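Local atomic coordinates of acetylene hydratase (PDB entry 2E7Z), a protein that catalyses the hydration of acetylene to acetaldehyde, using a tungsten-bis(molybdopterin guanine dinucleotide) cofactor and a [4Fe-4S] cluster. Residues F395-A399 and Y420-A426; S606-S610 and H673-C677; T649-K655 and L693-V699. One frame throughout, in Å; residues are numbered along the deposited sequence.

Contact 1 of 3, residues F395-A399 and Y420-A426; sequences FTAMA and YANQQNA. With MGD (2-amino-5,6-dimercapto-7-methyl-3,7,8a,9-tetrahydro-8-oxa-1,3,9,10-tetraaza-anthracen-4-one guanosine dinucleotide), chain E.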
# COMPACT_ATOMS: atom_id res chain seq x y z
N PHE A 395 2.05 -7.00 16.12
CA PHE A 395 3.24 -7.83 16.33
C PHE A 395 3.68 -7.80 17.78
O PHE A 395 4.15 -8.77 18.33
CB PHE A 395 4.38 -7.45 15.38
CG PHE A 395 4.12 -7.86 13.95
CD1 PHE A 395 4.06 -9.20 13.59
CD2 PHE A 395 3.93 -6.89 12.97
CE1 PHE A 395 3.82 -9.57 12.27
CE2 PHE A 395 3.68 -7.22 11.66
CZ PHE A 395 3.63 -8.57 11.30
N THR A 396 3.47 -6.67 18.44
CA THR A 396 3.81 -6.60 19.86
C THR A 396 2.91 -7.50 20.70
O THR A 396 3.38 -8.16 21.61
CB THR A 396 3.77 -5.14 20.35
OG1 THR A 396 4.80 -4.43 19.67
CG2 THR A 396 4.00 -5.04 21.83
N ALA A 397 1.63 -7.59 20.35
CA ALA A 397 0.74 -8.48 21.10
C ALA A 397 1.13 -9.92 20.83
O ALA A 397 1.15 -10.75 21.72
CB ALA A 397 -0.71 -8.23 20.72
N MET A 398 1.45 -10.19 19.57
CA MET A 398 1.96 -11.53 19.21
C MET A 398 3.20 -11.91 20.02
O MET A 398 3.28 -13.03 20.57
CB MET A 398 2.25 -11.61 17.71
CG MET A 398 0.97 -11.57 16.89
SD MET A 398 1.30 -11.18 15.14
CE MET A 398 2.15 -12.71 14.61
N ALA A 399 4.13 -10.97 20.14
CA ALA A 399 5.42 -11.22 20.78
C ALA A 399 5.36 -11.24 22.31
O ALA A 399 6.02 -12.05 22.95
CB ALA A 399 6.43 -10.14 20.32
N TYR A 420 6.55 -4.91 6.97
CA TYR A 420 6.26 -3.80 7.89
C TYR A 420 7.59 -3.17 8.32
O TYR A 420 8.47 -3.00 7.49
CB TYR A 420 5.36 -4.27 9.05
CG TYR A 420 4.04 -4.85 8.58
CD1 TYR A 420 3.93 -6.21 8.25
CD2 TYR A 420 2.91 -4.03 8.43
CE1 TYR A 420 2.73 -6.75 7.79
CE2 TYR A 420 1.69 -4.57 8.00
CZ TYR A 420 1.61 -5.92 7.69
OH TYR A 420 0.42 -6.41 7.26
N ALA A 421 7.71 -2.76 9.57
CA ALA A 421 8.99 -2.33 10.12
C ALA A 421 9.47 -3.39 11.13
O ALA A 421 8.90 -4.49 11.21
CB ALA A 421 8.85 -0.97 10.78
N ASN A 422 10.54 -3.09 11.87
CA ASN A 422 10.96 -3.89 13.02
C ASN A 422 10.79 -5.40 12.76
O ASN A 422 10.03 -6.09 13.45
CB ASN A 422 10.23 -3.42 14.28
CG ASN A 422 10.87 -3.97 15.56
OD1 ASN A 422 11.87 -4.71 15.51
ND2 ASN A 422 10.29 -3.64 16.70
N GLN A 423 11.52 -5.89 11.75
CA GLN A 423 11.41 -7.26 11.33
C GLN A 423 11.76 -8.23 12.45
O GLN A 423 11.21 -9.31 12.52
CB GLN A 423 12.30 -7.48 10.11
CG GLN A 423 12.22 -8.89 9.52
CD GLN A 423 12.86 -8.91 8.16
OE1 GLN A 423 12.62 -8.00 7.36
NE2 GLN A 423 13.65 -9.94 7.87
N GLN A 424 12.69 -7.84 13.32
CA GLN A 424 13.05 -8.72 14.44
C GLN A 424 11.81 -8.98 15.32
O GLN A 424 11.64 -10.09 15.86
CB GLN A 424 14.19 -8.09 15.23
CG GLN A 424 15.39 -7.71 14.40
CD GLN A 424 15.41 -6.27 13.79
OE1 GLN A 424 14.38 -5.61 13.48
NE2 GLN A 424 16.62 -5.79 13.60
N ASN A 425 10.98 -7.97 15.53
CA ASN A 425 9.83 -8.12 16.39
C ASN A 425 8.75 -8.92 15.66
O ASN A 425 8.02 -9.68 16.28
CB ASN A 425 9.29 -6.75 16.84
CG ASN A 425 8.38 -6.87 17.99
OD1 ASN A 425 8.69 -7.58 18.97
ND2 ASN A 425 7.25 -6.17 17.92
N ALA A 426 8.65 -8.76 14.34
CA ALA A 426 7.69 -9.56 13.60
C ALA A 426 8.09 -11.04 13.72
O ALA A 426 7.22 -11.88 13.90
CB ALA A 426 7.59 -9.11 12.16
PB MGD E . 4.96 -8.67 -0.16
O1B MGD E . 5.30 -8.30 1.27
O2B MGD E . 6.05 -8.92 -1.14
O3B MGD E . 4.01 -7.57 -0.84
O3A MGD E . 2.93 -5.63 0.34
PA MGD E . 2.56 -7.00 -0.43
O1A MGD E . 1.88 -6.74 -1.74
O2A MGD E . 1.91 -7.88 0.60
O5' MGD E . 4.03 -9.98 -0.06
C5' MGD E . 3.21 -10.34 -1.16
C4' MGD E . 3.11 -11.85 -1.14
O4' MGD E . 2.06 -12.21 -2.05
C3' MGD E . 4.34 -12.56 -1.70
O3' MGD E . 4.83 -13.48 -0.72
C2' MGD E . 3.88 -13.28 -2.99
O2' MGD E . 4.50 -14.55 -3.27
C1' MGD E . 2.41 -13.45 -2.71
N9 MGD E . 1.52 -13.50 -3.88
C8 MGD E . 1.61 -12.77 -5.02
N7 MGD E . 0.56 -13.01 -5.83
C5 MGD E . -0.25 -13.86 -5.16
C6 MGD E . -1.52 -14.52 -5.40
O6 MGD E . -2.16 -14.34 -6.46
N1 MGD E . -1.99 -15.30 -4.41
C2 MGD E . -1.34 -15.58 -3.29
N2 MGD E . -1.94 -16.40 -2.37
N3 MGD E . -0.17 -15.02 -3.00
C4 MGD E . 0.38 -14.17 -3.89
C10 MGD E . 3.12 -4.45 -0.45
C11 MGD E . 3.08 -3.28 0.51
O11 MGD E . 4.24 -3.41 1.32
C12 MGD E . 3.09 -1.98 -0.26
S12 MGD E . 1.92 -1.76 -1.49
C13 MGD E . 3.96 -1.01 0.05
S13 MGD E . 4.09 0.42 -0.88
C14 MGD E . 4.90 -1.09 1.21
N15 MGD E . 6.28 -1.25 0.79
C16 MGD E . 7.15 -1.45 1.82
C17 MGD E . 8.55 -0.99 1.83
O17 MGD E . 9.01 -0.36 0.85
N18 MGD E . 9.30 -1.26 2.92
C19 MGD E . 8.82 -1.92 4.00
N19 MGD E . 9.62 -2.17 5.06
N20 MGD E . 7.57 -2.39 4.04
C21 MGD E . 6.72 -2.17 3.03
N22 MGD E . 5.46 -2.62 3.11
C23 MGD E . 4.47 -2.25 2.12
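Phe395 carries the contact between helix 391-400 and the loop that leads into helix 423-431, its ring under Ala426 CB on one face and edge-on to Tyr420. At the base of the side chain, CB lies 4.0 Å from Asn425 ND2. CG is anti to the carbonyl carbon (chi1 -72°), which swings the ring away from its own carbonyl and across to the start of the other helix. CD1 then meets the backbone of that helix, 3.6 Å from Ala426 CA, while CE1 lies under the methyl group, Ala426 CB. This methyl stands over the ring face, with CB 3.9 Å from the centroid of the Phe395 ring, a CH-pi contact. At the rim of the ring, CE2 and CZ lead; CE2 comes to 3.6 Å from Tyr420 CD1. The two rings make an offset edge-to-face pair, the edge of Phe395 directed at the face of Tyr420, with their planes at 65°. The Tyr420 hydroxyl reaches on to Ser106.

Beside the rings, the amide of Asn425 lies along helix 391-400, where its OD1 is 3.7 Å from Ala399 CB. The start of helix 423-431 is capped by Asn422: its OD1 takes a weak bond from Asn425 N, and its backbone O accepts from Ala426 N.

The backbone of Tyr420 meets the cofactor: its O accepts a hydrogen bond from the amino group N19 of the molybdopterin at 2.8 Å and 161°. The chemistry is thus divided within one residue. The ring belongs to an apolar contact of one methyl, one ring edge and one ring face, whereas the carbonyl reads the pterin, so the packing of Phe395 probably helps to settle the position from which Tyr420 binds the cofactor.

Contact 2 of 3, residues S606-S610 and H673-C677; sequences SNFQS and HGRWC. With MGD (2-amino-5,6-dimercapto-7-methyl-3,7,8a,9-tetrahydro-8-oxa-1,3,9,10-tetraaza-anthracen-4-one guanosine dinucleotide), chain E.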
# COMPACT_ATOMS: atom_id res chain seq x y z
N SER A 606 12.28 -5.27 -12.32
CA SER A 606 12.09 -6.72 -12.49
C SER A 606 11.42 -7.44 -11.33
O SER A 606 11.15 -8.64 -11.43
CB SER A 606 13.44 -7.40 -12.78
OG SER A 606 14.42 -7.04 -11.81
N ASN A 607 11.15 -6.73 -10.23
CA ASN A 607 10.51 -7.36 -9.07
C ASN A 607 9.39 -6.50 -8.55
O ASN A 607 9.32 -5.32 -8.86
CB ASN A 607 11.53 -7.73 -7.97
CG ASN A 607 12.38 -6.55 -7.54
OD1 ASN A 607 11.87 -5.58 -6.97
ND2 ASN A 607 13.70 -6.62 -7.83
N PHE A 608 8.49 -7.12 -7.79
CA PHE A 608 7.41 -6.36 -7.17
C PHE A 608 7.47 -6.65 -5.69
O PHE A 608 7.23 -7.78 -5.30
CB PHE A 608 6.02 -6.72 -7.75
CG PHE A 608 4.87 -6.13 -6.97
CD1 PHE A 608 4.66 -4.75 -6.94
CD2 PHE A 608 4.02 -6.96 -6.24
CE1 PHE A 608 3.59 -4.20 -6.21
CE2 PHE A 608 2.96 -6.42 -5.50
CZ PHE A 608 2.75 -5.04 -5.49
N GLN A 609 7.82 -5.66 -4.87
CA GLN A 609 7.93 -5.89 -3.43
C GLN A 609 8.87 -7.07 -3.20
O GLN A 609 9.96 -7.03 -3.74
CB GLN A 609 6.55 -6.08 -2.78
CG GLN A 609 5.58 -4.93 -3.11
CD GLN A 609 5.93 -3.63 -2.40
OE1 GLN A 609 6.63 -3.61 -1.39
NE2 GLN A 609 5.41 -2.53 -2.92
N SER A 610 8.48 -8.11 -2.46
CA SER A 610 9.37 -9.25 -2.26
C SER A 610 9.19 -10.36 -3.29
O SER A 610 9.69 -11.46 -3.06
CB SER A 610 9.22 -9.81 -0.84
OG SER A 610 8.02 -10.55 -0.68
N HIS A 673 13.76 -2.56 -0.74
CA HIS A 673 12.80 -3.31 0.03
C HIS A 673 12.50 -4.64 -0.64
O HIS A 673 12.32 -4.70 -1.85
CB HIS A 673 11.48 -2.56 0.13
CG HIS A 673 10.35 -3.40 0.66
ND1 HIS A 673 10.34 -3.90 1.94
CD2 HIS A 673 9.20 -3.81 0.07
CE1 HIS A 673 9.23 -4.59 2.13
NE2 HIS A 673 8.52 -4.56 1.01
N GLY A 674 12.37 -5.69 0.17
CA GLY A 674 11.78 -6.92 -0.31
C GLY A 674 12.79 -7.95 -0.75
O GLY A 674 12.41 -8.97 -1.27
N ARG A 675 14.08 -7.67 -0.55
CA ARG A 675 15.10 -8.58 -1.06
C ARG A 675 15.30 -9.81 -0.19
O ARG A 675 15.50 -9.71 1.02
CB ARG A 675 16.42 -7.81 -1.21
CG ARG A 675 16.44 -6.94 -2.43
CD ARG A 675 16.75 -7.88 -3.61
NE ARG A 675 16.67 -7.20 -4.86
CZ ARG A 675 17.05 -7.72 -6.02
NH1 ARG A 675 17.57 -8.94 -6.09
NH2 ARG A 675 16.92 -6.98 -7.10
N TRP A 676 15.22 -10.98 -0.82
CA TRP A 676 15.60 -12.22 -0.18
C TRP A 676 16.05 -13.18 -1.28
O TRP A 676 16.01 -12.80 -2.45
CB TRP A 676 14.48 -12.81 0.69
CG TRP A 676 13.21 -13.19 -0.05
CD1 TRP A 676 12.31 -12.35 -0.65
CD2 TRP A 676 12.71 -14.52 -0.23
NE1 TRP A 676 11.26 -13.07 -1.18
CE2 TRP A 676 11.49 -14.41 -0.96
CE3 TRP A 676 13.18 -15.80 0.13
CZ2 TRP A 676 10.73 -15.52 -1.32
CZ3 TRP A 676 12.41 -16.92 -0.22
CH2 TRP A 676 11.21 -16.77 -0.96
N CYS A 677 16.42 -14.39 -0.92
CA CYS A 677 17.17 -15.29 -1.81
C CYS A 677 16.49 -16.67 -1.84
O CYS A 677 16.91 -17.57 -1.11
CB CYS A 677 18.60 -15.42 -1.28
SG CYS A 677 19.40 -13.82 -0.80
PB MGD E . 4.96 -8.67 -0.16
O1B MGD E . 5.30 -8.30 1.27
O2B MGD E . 6.05 -8.92 -1.14
O3B MGD E . 4.01 -7.57 -0.84
O3A MGD E . 2.93 -5.63 0.34
PA MGD E . 2.56 -7.00 -0.43
O1A MGD E . 1.88 -6.74 -1.74
O2A MGD E . 1.91 -7.88 0.60
O5' MGD E . 4.03 -9.98 -0.06
C5' MGD E . 3.21 -10.34 -1.16
C4' MGD E . 3.11 -11.85 -1.14
O4' MGD E . 2.06 -12.21 -2.05
C3' MGD E . 4.34 -12.56 -1.70
O3' MGD E . 4.83 -13.48 -0.72
C2' MGD E . 3.88 -13.28 -2.99
O2' MGD E . 4.50 -14.55 -3.27
C1' MGD E . 2.41 -13.45 -2.71
N9 MGD E . 1.52 -13.50 -3.88
C8 MGD E . 1.61 -12.77 -5.02
N7 MGD E . 0.56 -13.01 -5.83
C5 MGD E . -0.25 -13.86 -5.16
C6 MGD E . -1.52 -14.52 -5.40
O6 MGD E . -2.16 -14.34 -6.46
N1 MGD E . -1.99 -15.30 -4.41
C2 MGD E . -1.34 -15.58 -3.29
N2 MGD E . -1.94 -16.40 -2.37
N3 MGD E . -0.17 -15.02 -3.00
C4 MGD E . 0.38 -14.17 -3.89
C10 MGD E . 3.12 -4.45 -0.45
C11 MGD E . 3.08 -3.28 0.51
O11 MGD E . 4.24 -3.41 1.32
C12 MGD E . 3.09 -1.98 -0.26
S12 MGD E . 1.92 -1.76 -1.49
C13 MGD E . 3.96 -1.01 0.05
S13 MGD E . 4.09 0.42 -0.88
C14 MGD E . 4.90 -1.09 1.21
N15 MGD E . 6.28 -1.25 0.79
C16 MGD E . 7.15 -1.45 1.82
C17 MGD E . 8.55 -0.99 1.83
O17 MGD E . 9.01 -0.36 0.85
N18 MGD E . 9.30 -1.26 2.92
C19 MGD E . 8.82 -1.92 4.00
N19 MGD E . 9.62 -2.17 5.06
N20 MGD E . 7.57 -2.39 4.04
C21 MGD E . 6.72 -2.17 3.03
N22 MGD E . 5.46 -2.62 3.11
C23 MGD E . 4.47 -2.25 2.12
O HOH W 1 12.65 -6.66 -3.84
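In the molybdopterin-binding site, the loops 606-610 and 673-677 close on each other where Ser610 meets Gly674 and Trp676. Trp676 NE1 donates to Ser610 O over 2.9 Å at an N-H...O angle of 149°, approaching in the carbonyl plane with the acceptor near the plane of the indole. Next to it, Ser610 CA makes a C-H...O contact of 3.2 Å with Gly674 O. Gly674, at positive phi and without a side chain, lets the two backbones run this close. A water bridges them further, bonded to Gln609 O at 2.7 Å and to His673 O.

Ser610 also holds one oxygen of the cofactor diphosphate with two hydrogen bonds, from OG (2.6 Å to MGD O2B) and from its backbone N. OG has a second partner in Asn415. Gln609 bends at chi2 (-72°), which lays its amide across the pyran end of the pterin and brings OE1 to the edge of the His673 ring, 3.0 Å from His673 CD2. That imidazole lies flat over the pterin, with MGD C17 3.2 Å above the ring plane, while ND1 is bonded to Asp696. The side chain of Gln609 comes to about 4 Å from the tungsten ion.

Farther from the cofactor, Asn607 ND2 and Arg675 NH2 come within 3.3 Å. Both are donors, and they converge on the carboxylate of Glu604, which forms a salt bridge with the arginine; amide and guanidinium planes stand 84° apart.

Both loops leave neighbouring parallel strands of the six-stranded mixed sheet: 606-610 follows strand 596-600 and leads toward helix 617-621. The other loop, 673-677, follows the outermost strand 668-671 and leads toward helix 691-694.

Contact 3 of 3, residues T649-K655 and L693-V699; sequences TTHGRLK and LHNDAMV. With MGD (2-amino-5,6-dimercapto-7-methyl-3,7,8a,9-tetrahydro-8-oxa-1,3,9,10-tetraaza-anthracen-4-one guanosine dinucleotide), chain E.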
# COMPACT_ATOMS: atom_id res chain seq x y z
N THR A 649 21.48 1.28 10.86
CA THR A 649 20.85 2.36 11.61
C THR A 649 21.00 2.02 13.09
O THR A 649 21.52 0.95 13.46
CB THR A 649 19.36 2.43 11.28
OG1 THR A 649 18.73 1.22 11.75
CG2 THR A 649 19.12 2.59 9.79
N THR A 650 20.45 2.87 13.95
CA THR A 650 20.43 2.56 15.37
C THR A 650 19.59 1.30 15.68
O THR A 650 19.78 0.68 16.72
CB THR A 650 19.91 3.73 16.20
OG1 THR A 650 18.59 4.12 15.77
CG2 THR A 650 20.87 4.92 16.16
N HIS A 651 18.70 0.92 14.76
CA HIS A 651 17.82 -0.24 14.98
C HIS A 651 18.44 -1.57 14.56
O HIS A 651 18.20 -2.58 15.19
CB HIS A 651 16.51 -0.05 14.24
CG HIS A 651 15.47 -1.03 14.68
ND1 HIS A 651 15.18 -2.19 13.99
CD2 HIS A 651 14.72 -1.05 15.81
CE1 HIS A 651 14.26 -2.86 14.66
NE2 HIS A 651 13.98 -2.20 15.77
N GLY A 652 19.17 -1.60 13.45
CA GLY A 652 19.71 -2.85 12.96
C GLY A 652 20.47 -2.62 11.68
O GLY A 652 20.70 -1.47 11.30
N ARG A 653 20.84 -3.69 10.99
CA ARG A 653 21.63 -3.55 9.76
C ARG A 653 21.20 -4.57 8.71
O ARG A 653 20.54 -5.55 9.03
CB ARG A 653 23.14 -3.72 10.04
CG ARG A 653 23.53 -5.11 10.47
CD ARG A 653 25.01 -5.17 10.75
NE ARG A 653 25.42 -6.56 10.96
CZ ARG A 653 26.67 -6.92 11.22
NH1 ARG A 653 27.62 -5.98 11.30
NH2 ARG A 653 26.97 -8.21 11.39
N LEU A 654 21.54 -4.28 7.46
CA LEU A 654 21.36 -5.26 6.39
C LEU A 654 22.57 -5.22 5.47
O LEU A 654 23.29 -4.21 5.43
CB LEU A 654 20.09 -5.03 5.57
CG LEU A 654 20.03 -3.88 4.54
CD1 LEU A 654 18.67 -3.92 3.82
CD2 LEU A 654 20.23 -2.52 5.19
N LYS A 655 22.75 -6.30 4.72
CA LYS A 655 23.93 -6.50 3.87
C LYS A 655 23.55 -6.25 2.43
O LYS A 655 22.57 -6.82 1.94
CB LYS A 655 24.41 -7.92 4.03
CG LYS A 655 25.64 -8.26 3.18
CD LYS A 655 26.09 -9.69 3.35
CE LYS A 655 27.28 -9.98 2.45
NZ LYS A 655 27.77 -11.39 2.55
N LEU A 693 18.92 -10.89 6.55
CA LEU A 693 20.18 -10.28 6.11
C LEU A 693 19.96 -9.15 5.10
O LEU A 693 20.75 -8.21 5.05
CB LEU A 693 21.09 -11.34 5.48
CG LEU A 693 21.76 -12.31 6.46
CD1 LEU A 693 22.54 -13.36 5.67
CD2 LEU A 693 22.68 -11.57 7.44
N HIS A 694 18.91 -9.22 4.29
CA HIS A 694 18.80 -8.30 3.15
C HIS A 694 17.54 -7.45 3.07
O HIS A 694 17.45 -6.65 2.12
CB HIS A 694 18.98 -9.06 1.82
CG HIS A 694 20.18 -9.93 1.78
ND1 HIS A 694 21.47 -9.42 1.80
CD2 HIS A 694 20.30 -11.27 1.70
CE1 HIS A 694 22.33 -10.42 1.75
NE2 HIS A 694 21.65 -11.56 1.68
N ASN A 695 16.59 -7.58 4.02
CA ASN A 695 15.37 -6.79 3.92
C ASN A 695 15.49 -5.51 4.71
O ASN A 695 16.05 -5.49 5.82
CB ASN A 695 14.16 -7.58 4.44
CG ASN A 695 12.87 -6.90 4.10
OD1 ASN A 695 11.99 -6.65 4.97
ND2 ASN A 695 12.72 -6.58 2.85
N ASP A 696 14.90 -4.44 4.16
CA ASP A 696 14.93 -3.13 4.81
C ASP A 696 14.30 -3.12 6.21
O ASP A 696 14.73 -2.36 7.08
CB ASP A 696 14.30 -2.02 3.94
CG ASP A 696 12.83 -2.25 3.62
OD1 ASP A 696 12.43 -3.43 3.45
OD2 ASP A 696 12.09 -1.26 3.52
N ALA A 697 13.30 -3.96 6.45
CA ALA A 697 12.61 -3.92 7.75
C ALA A 697 13.53 -4.30 8.90
O ALA A 697 13.21 -4.03 10.07
CB ALA A 697 11.36 -4.76 7.72
N MET A 698 14.69 -4.91 8.59
CA MET A 698 15.69 -5.17 9.62
C MET A 698 16.22 -3.90 10.29
O MET A 698 16.76 -3.96 11.39
CB MET A 698 16.87 -5.97 9.05
CG MET A 698 16.57 -7.45 8.70
SD MET A 698 15.99 -8.38 10.14
CE MET A 698 17.45 -8.28 11.19
N VAL A 699 16.12 -2.76 9.61
CA VAL A 699 16.77 -1.54 10.10
C VAL A 699 15.80 -0.45 10.43
O VAL A 699 16.23 0.66 10.77
CB VAL A 699 17.84 -1.01 9.08
CG1 VAL A 699 18.66 -2.16 8.56
CG2 VAL A 699 17.21 -0.23 7.92
PB MGD E . 4.96 -8.67 -0.16
O1B MGD E . 5.30 -8.30 1.27
O2B MGD E . 6.05 -8.92 -1.14
O3B MGD E . 4.01 -7.57 -0.84
O3A MGD E . 2.93 -5.63 0.34
PA MGD E . 2.56 -7.00 -0.43
O1A MGD E . 1.88 -6.74 -1.74
O2A MGD E . 1.91 -7.88 0.60
O5' MGD E . 4.03 -9.98 -0.06
C5' MGD E . 3.21 -10.34 -1.16
C4' MGD E . 3.11 -11.85 -1.14
O4' MGD E . 2.06 -12.21 -2.05
C3' MGD E . 4.34 -12.56 -1.70
O3' MGD E . 4.83 -13.48 -0.72
C2' MGD E . 3.88 -13.28 -2.99
O2' MGD E . 4.50 -14.55 -3.27
C1' MGD E . 2.41 -13.45 -2.71
N9 MGD E . 1.52 -13.50 -3.88
C8 MGD E . 1.61 -12.77 -5.02
N7 MGD E . 0.56 -13.01 -5.83
C5 MGD E . -0.25 -13.86 -5.16
C6 MGD E . -1.52 -14.52 -5.40
O6 MGD E . -2.16 -14.34 -6.46
N1 MGD E . -1.99 -15.30 -4.41
C2 MGD E . -1.34 -15.58 -3.29
N2 MGD E . -1.94 -16.40 -2.37
N3 MGD E . -0.17 -15.02 -3.00
C4 MGD E . 0.38 -14.17 -3.89
C10 MGD E . 3.12 -4.45 -0.45
C11 MGD E . 3.08 -3.28 0.51
O11 MGD E . 4.24 -3.41 1.32
C12 MGD E . 3.09 -1.98 -0.26
S12 MGD E . 1.92 -1.76 -1.49
C13 MGD E . 3.96 -1.01 0.05
S13 MGD E . 4.09 0.42 -0.88
C14 MGD E . 4.90 -1.09 1.21
N15 MGD E . 6.28 -1.25 0.79
C16 MGD E . 7.15 -1.45 1.82
C17 MGD E . 8.55 -0.99 1.83
O17 MGD E . 9.01 -0.36 0.85
N18 MGD E . 9.30 -1.26 2.92
C19 MGD E . 8.82 -1.92 4.00
N19 MGD E . 9.62 -2.17 5.06
N20 MGD E . 7.57 -2.39 4.04
C21 MGD E . 6.72 -2.17 3.03
N22 MGD E . 5.46 -2.62 3.11
C23 MGD E . 4.47 -2.25 2.12
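Thr649 OG1 meets Val699 O at the hairpin turn between strands 644-648 and 653-660, where Thr649 heads an ST turn. With OG1 between its own N and carbonyl carbon (chi1 65°), the hydroxyl gives its proton to Val699 O, 2.7 Å away, and accepts from His651 N at 3.0 Å; Gly652 N adds a weak bond. The turn is closed by Thr649 N donating to Gly652 O.

At the other end, both polar backbone groups of Lys655 are taken by the end of helix 691-694. Lys655 N donates to Leu693 O over 2.8 Å in a nearly straight bond. Lys655 O accepts from His694 ND1, also at 2.8 Å; the oxygen lies in the imidazole plane, although the donor is tilted 29° from the carbonyl plane.

Asp696 turns away from the hairpin to the cofactor. Its OD2 accepts from two pterin nitrogens, MGD N18 at 2.9 Å and N19 at 3.0 Å, while OD1 is occupied by His673. Between the two polar ends Leu654 fills in: CD1 approaches the backbone carbonyl O of His694, and CD2 touches Val699 CG1 at 3.7 Å.

How the contacts relate
Along the chain, contact 1 comes first and closes before the others open: it closes a loop of 20 residues, holding strand 408-412, between helices 391-400 and 423-431. Contacts 2 and 3 follow in series with it and cross each other, because their segments alternate in the order 606-610, 649-655, 673-677, 693-699. Contact 2 spans 62 residues and contact 3 spans 37, so the hairpin turn, the two cofactor loops and the end of helix 691-694 are tied together. The two family regions meet where Gln423 N and Gln424 NE2 of contact 1 reach Ala697 O and Met698 O of contact 3. All three touch the same molybdopterin guanine dinucleotide, and contact 2 reaches the second as well.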